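Local coordinates for signal recognition particle 54 kDa protein (Aeropyrum pernix, PDB 7EPK) that is the 54 kDa protein of an archaeal signal recognition particle, combining an N-terminal helical bundle, a P-loop GTPase-family domain and a signal peptide binding domain, at residues L30-E33 with L34-D38; V44-V47 with T48-K52. All blocks are in the same frame, centred on the assembly; numbering follows the deposited sequence.

Overall arrangement
Following the chain from the N terminus, contact 1 comes first, at the end of helix 19-36. The chain turns back through a short connection, and contact 2 follows in the middle of helix 41-57. Each contact lies within one continuous piece of chain, so neither closes a long loop. They stand in series, and they neither nest nor cross. Both belong to the N-terminal helical bundle, and their centres are about 13 Å apart. They also touch directly. Val44 CG2 packs on Leu34 CB at 3.5 Å, and Ile35 reaches the same methyl. Gln31 meets Thr48. The two successive helices are thus joined side to side. Helix 66-81 receives side chains from both contacts.

Contact 1 of 2, residues L30-E33 with L34-D38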
loop_
_atom_site.group_PDB
_atom_site.type_symbol
_atom_site.label_atom_id
_atom_site.label_comp_id
_atom_site.label_asym_id
_atom_site.label_seq_id
_atom_site.Cartn_x
_atom_site.Cartn_y
_atom_site.Cartn_z
ATOM N N LEU A 30 11.352 0.083 19.387
ATOM C CA LEU A 30 10.465 0.726 18.383
ATOM C C LEU A 30 10.097 2.140 18.853
ATOM O O LEU A 30 10.199 3.071 18.049
ATOM C CB LEU A 30 9.206 -0.133 18.226
ATOM C CG LEU A 30 8.259 0.276 17.109
ATOM C CD1 LEU A 30 8.843 -0.103 15.757
ATOM C CD2 LEU A 30 6.899 -0.365 17.315
ATOM N N GLN A 31 9.659 2.292 20.105
ATOM C CA GLN A 31 9.181 3.590 20.651
ATOM C C GLN A 31 10.353 4.575 20.603
ATOM O O GLN A 31 10.183 5.676 20.056
ATOM C CB GLN A 31 8.643 3.436 22.071
ATOM C CG GLN A 31 7.231 2.878 22.175
ATOM C CD GLN A 31 6.743 2.796 23.608
ATOM O OE1 GLN A 31 5.553 2.628 23.890
ATOM N NE2 GLN A 31 7.662 2.912 24.547
ATOM N N ARG A 32 11.511 4.164 21.116
ATOM C CA ARG A 32 12.745 4.983 21.107
ATOM C C ARG A 32 13.050 5.368 19.657
ATOM O O ARG A 32 13.433 6.521 19.414
ATOM C CB ARG A 32 13.915 4.226 21.740
ATOM C CG ARG A 32 15.251 4.952 21.648
ATOM C CD ARG A 32 16.375 4.220 22.349
ATOM N NE ARG A 32 16.400 2.824 21.946
ATOM C CZ ARG A 32 16.758 2.385 20.743
ATOM N NH1 ARG A 32 17.147 3.236 19.806
ATOM N NH2 ARG A 32 16.727 1.088 20.476
ATOM N N GLU A 33 12.865 4.435 18.726
ATOM C CA GLU A 33 13.279 4.614 17.315
ATOM C C GLU A 33 12.356 5.650 16.669
ATOM O O GLU A 33 12.878 6.482 15.905
ATOM C CB GLU A 33 13.269 3.290 16.547
ATOM C CG GLU A 33 14.556 3.022 15.792
ATOM C CD GLU A 33 15.765 3.060 16.694
ATOM O OE1 GLU A 33 16.825 3.530 16.268
ATOM O OE2 GLU A 33 15.617 2.664 17.846
ATOM N N LEU A 34 11.053 5.609 16.966
ATOM C CA LEU A 34 10.079 6.558 16.367
ATOM C C LEU A 34 10.409 7.953 16.904
ATOM O O LEU A 34 10.690 8.845 16.083
ATOM C CB LEU A 34 8.640 6.111 16.652
ATOM C CG LEU A 34 8.222 4.809 15.951
ATOM C CD1 LEU A 34 6.767 4.457 16.222
ATOM C CD2 LEU A 34 8.466 4.863 14.449
ATOM N N ILE A 35 10.515 8.108 18.222
ATOM C CA ILE A 35 10.871 9.408 18.868
ATOM C C ILE A 35 12.137 9.994 18.223
ATOM O O ILE A 35 12.082 11.171 17.851
ATOM C CB ILE A 35 11.030 9.243 20.381
ATOM C CG1 ILE A 35 9.711 8.842 21.053
ATOM C CG2 ILE A 35 11.622 10.501 20.987
ATOM C CD1 ILE A 35 8.519 9.724 20.736
ATOM N N LYS A 36 13.223 9.225 18.087
ATOM C CA LYS A 36 14.487 9.673 17.431
ATOM C C LYS A 36 14.190 10.256 16.043
ATOM O O LYS A 36 14.956 11.125 15.607
ATOM C CB LYS A 36 15.480 8.522 17.248
ATOM C CG LYS A 36 16.287 8.134 18.474
ATOM C CD LYS A 36 17.360 7.115 18.158
ATOM C CE LYS A 36 18.075 6.633 19.402
ATOM N NZ LYS A 36 19.069 5.582 19.085
ATOM N N ALA A 37 13.156 9.752 15.358
ATOM C CA ALA A 37 12.637 10.279 14.068
ATOM C C ALA A 37 11.497 11.293 14.321
ATOM O O ALA A 37 10.791 11.665 13.359
ATOM C CB ALA A 37 12.200 9.127 13.191
ATOM N N ASP A 38 11.346 11.736 15.579
ATOM C CA ASP A 38 10.467 12.844 16.057
ATOM C C ASP A 38 9.027 12.328 16.135
ATOM O O ASP A 38 8.512 12.103 17.256
ATOM C CB ASP A 38 10.626 14.111 15.201
ATOM C CG ASP A 38 11.073 15.323 16.008
ATOM O OD1 ASP A 38 12.294 15.635 15.981
ATOM O OD2 ASP A 38 10.204 15.934 16.672
#
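Leu34, Glu33 and Lys36 carry this local contact on the last turns of helix 19-36, part of the N-terminal helical bundle of SRP54-type proteins. Leu34 folds back over the preceding turn. Its CG sits beside its own backbone N (chi1 -67°) and comes 3.4 Å from Leu30 O. That oxygen also accepts the backbone bond from Leu34 N, at 2.9 Å. Leu34 and Leu30 are both buried. Leu34 packs on Met2, Val39 and Val44, and Leu30 on Val5, Val74 and Leu78, so the apolar side of this helix end meets several parts of the bundle.

Glu33 and Lys36 meet on another side of the helix. The two side chains pass each other at a slant. Glu33 OE1 lies 4.1 Å from both Lys36 CD and Lys36 NZ. This is beyond a salt bridge, though the opposite charges probably attract weakly. The other carboxylate oxygen is engaged: a bend at chi2 (56°) helps to place Glu33 OE2 for a salt bridge with Arg32 NH1 at 2.6 Å.

Arg32 and Lys36 run alongside each other, one turn apart and pointing the same way. The Lys36 chain is extended beyond CG, which carries its end up to the guanidinium. Lys36 CE lies in the guanidinium plane, at its edge, and Lys36 NZ is near that plane too. The two positive groups come close here. Glu33 and Asp29, which pairs with Arg32 NH2, probably offset much of the charge.

Lys36 N bonds Arg32 O at 3.0 Å. The next bond in the series, Ala37 N to Glu33 O, is weak at 3.3 Å, and Ala37 O accepts a hydrogen bond from Arg251 NE.

Contact 2 of 2, residues V44-V47 with T48-K52; sequences VLNV and TRRIK
Asn46 and Arg50 meet across one turn of the helix, through the amide oxygen and the guanidinium group. Arg50 NH1 donates to Asn46 OD1 in a bent bond (N-H...O 130°); the modelled 2.5 Å is short, and its exact value is doubtful at this resolution. The two flat groups are turned 58° from each other. The oxygen lies in the guanidinium plane, at its edge, but the nitrogen stands well above the amide plane and does not use a lone pair of OD1. The Arg50 chain reaches this position by bending twice, at chi2 and chi3. The bends bring Arg50 CD to 3.5 Å from Asn46 O. Arg49 CB covers one face of the guanidinium, and Arg50 NH2 forms a salt bridge with Glu53. The guanidinium therefore has an amide and a carboxylate as partners.

The contact lies midway along helix 41-57, in the helical bundle that is the N-terminal part of SRP54-type proteins. Thr48 turns its hydroxyl back to the preceding turn. With chi1 at 61°, OG1 sits between the backbone N and the carbonyl carbon, and it donates to Leu45 O at 3.0 Å. The hydroxyl comes in from above that carbonyl plane. Arg49 N makes only a weak bond to the same oxygen, so Leu45 O has two donors. The methyl of Thr48 takes another direction, and CG2 rests 3.4 Å from Val44 O.

Val47 and Ile51 are buried, and they touch loosely through Val47 CG2 and Ile51 CD1, 4.3 Å apart. Helix 66-81 covers both: Val47 packs on Leu78, and Ile51 on Met70 and Val74. Ile51 CG1 comes 3.3 Å from Val47 O, the oxygen that accepts the backbone bond from Ile51 N at 2.9 Å.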
loop_
_atom_site.group_PDB
_atom_site.type_symbol
_atom_site.label_atom_id
_atom_site.label_comp_id
_atom_site.label_asym_id
_atom_site.label_seq_id
_atom_site.Cartn_x
_atom_site.Cartn_y
_atom_site.Cartn_z
ATOM N N VAL A 44 3.013 8.227 18.801
ATOM C CA VAL A 44 3.800 7.030 19.223
ATOM C C VAL A 44 3.049 6.258 20.317
ATOM O O VAL A 44 3.176 5.044 20.350
ATOM C CB VAL A 44 5.218 7.423 19.677
ATOM C CG1 VAL A 44 5.842 6.346 20.552
ATOM C CG2 VAL A 44 6.116 7.727 18.490
ATOM N N LEU A 45 2.331 6.920 21.218
ATOM C CA LEU A 45 1.604 6.222 22.315
ATOM C C LEU A 45 0.304 5.645 21.739
ATOM O O LEU A 45 -0.231 4.684 22.301
ATOM C CB LEU A 45 1.371 7.175 23.502
ATOM C CG LEU A 45 2.372 7.094 24.674
ATOM C CD1 LEU A 45 3.831 6.885 24.244
ATOM C CD2 LEU A 45 2.285 8.344 25.550
ATOM N N ASN A 46 -0.153 6.173 20.612
ATOM C CA ASN A 46 -1.347 5.678 19.878
ATOM C C ASN A 46 -0.999 4.372 19.148
ATOM O O ASN A 46 -1.830 3.456 19.120
ATOM C CB ASN A 46 -1.858 6.730 18.882
ATOM C CG ASN A 46 -3.041 6.250 18.061
ATOM O OD1 ASN A 46 -4.178 6.299 18.529
ATOM N ND2 ASN A 46 -2.791 5.780 16.843
ATOM N N VAL A 47 0.163 4.296 18.502
ATOM C CA VAL A 47 0.472 3.127 17.634
ATOM C C VAL A 47 0.664 1.918 18.548
ATOM O O VAL A 47 0.149 0.835 18.183
ATOM C CB VAL A 47 1.671 3.355 16.693
ATOM C CG1 VAL A 47 3.003 3.457 17.403
ATOM C CG2 VAL A 47 1.739 2.271 15.632
ATOM N N THR A 48 1.317 2.125 19.702
ATOM C CA THR A 48 1.586 1.068 20.715
ATOM C C THR A 48 0.271 0.587 21.341
ATOM O O THR A 48 0.202 -0.620 21.666
ATOM C CB THR A 48 2.562 1.518 21.806
ATOM O OG1 THR A 48 1.957 2.626 22.456
ATOM C CG2 THR A 48 3.919 1.904 21.266
ATOM N N ARG A 49 -0.731 1.462 21.493
ATOM C CA ARG A 49 -2.048 1.056 22.057
ATOM C C ARG A 49 -2.826 0.294 20.985
ATOM O O ARG A 49 -3.523 -0.655 21.356
ATOM C CB ARG A 49 -2.874 2.230 22.599
ATOM C CG ARG A 49 -3.635 1.903 23.881
ATOM C CD ARG A 49 -2.668 1.517 25.002
ATOM N NE ARG A 49 -3.214 1.368 26.353
ATOM C CZ ARG A 49 -3.578 2.361 27.173
ATOM N NH1 ARG A 49 -3.501 3.620 26.772
ATOM N NH2 ARG A 49 -4.035 2.092 28.391
ATOM N N ARG A 50 -2.708 0.680 19.713
ATOM C CA ARG A 50 -3.362 -0.059 18.604
ATOM C C ARG A 50 -2.766 -1.469 18.606
ATOM O O ARG A 50 -3.530 -2.454 18.603
ATOM C CB ARG A 50 -3.210 0.676 17.265
ATOM C CG ARG A 50 -4.479 1.369 16.777
ATOM C CD ARG A 50 -4.860 2.617 17.566
ATOM N NE ARG A 50 -5.677 2.346 18.745
ATOM C CZ ARG A 50 -5.979 3.237 19.699
ATOM N NH1 ARG A 50 -5.537 4.480 19.631
ATOM N NH2 ARG A 50 -6.725 2.877 20.729
ATOM N N ILE A 51 -1.445 -1.559 18.701
ATOM C CA ILE A 51 -0.727 -2.860 18.785
ATOM C C ILE A 51 -1.170 -3.657 20.024
ATOM O O ILE A 51 -1.515 -4.836 19.838
ATOM C CB ILE A 51 0.789 -2.661 18.717
ATOM C CG1 ILE A 51 1.194 -2.162 17.322
ATOM C CG2 ILE A 51 1.468 -3.970 19.085
ATOM C CD1 ILE A 51 2.630 -1.678 17.178
ATOM N N LYS A 52 -1.188 -3.079 21.229
ATOM C CA LYS A 52 -1.637 -3.810 22.447
ATOM C C LYS A 52 -3.042 -4.388 22.234
ATOM O O LYS A 52 -3.219 -5.597 22.451
ATOM C CB LYS A 52 -1.698 -2.911 23.682
ATOM C CG LYS A 52 -1.336 -3.596 24.991
ATOM C CD LYS A 52 0.083 -3.243 25.365
ATOM C CE LYS A 52 0.505 -3.678 26.744
ATOM N NZ LYS A 52 1.714 -2.931 27.171
#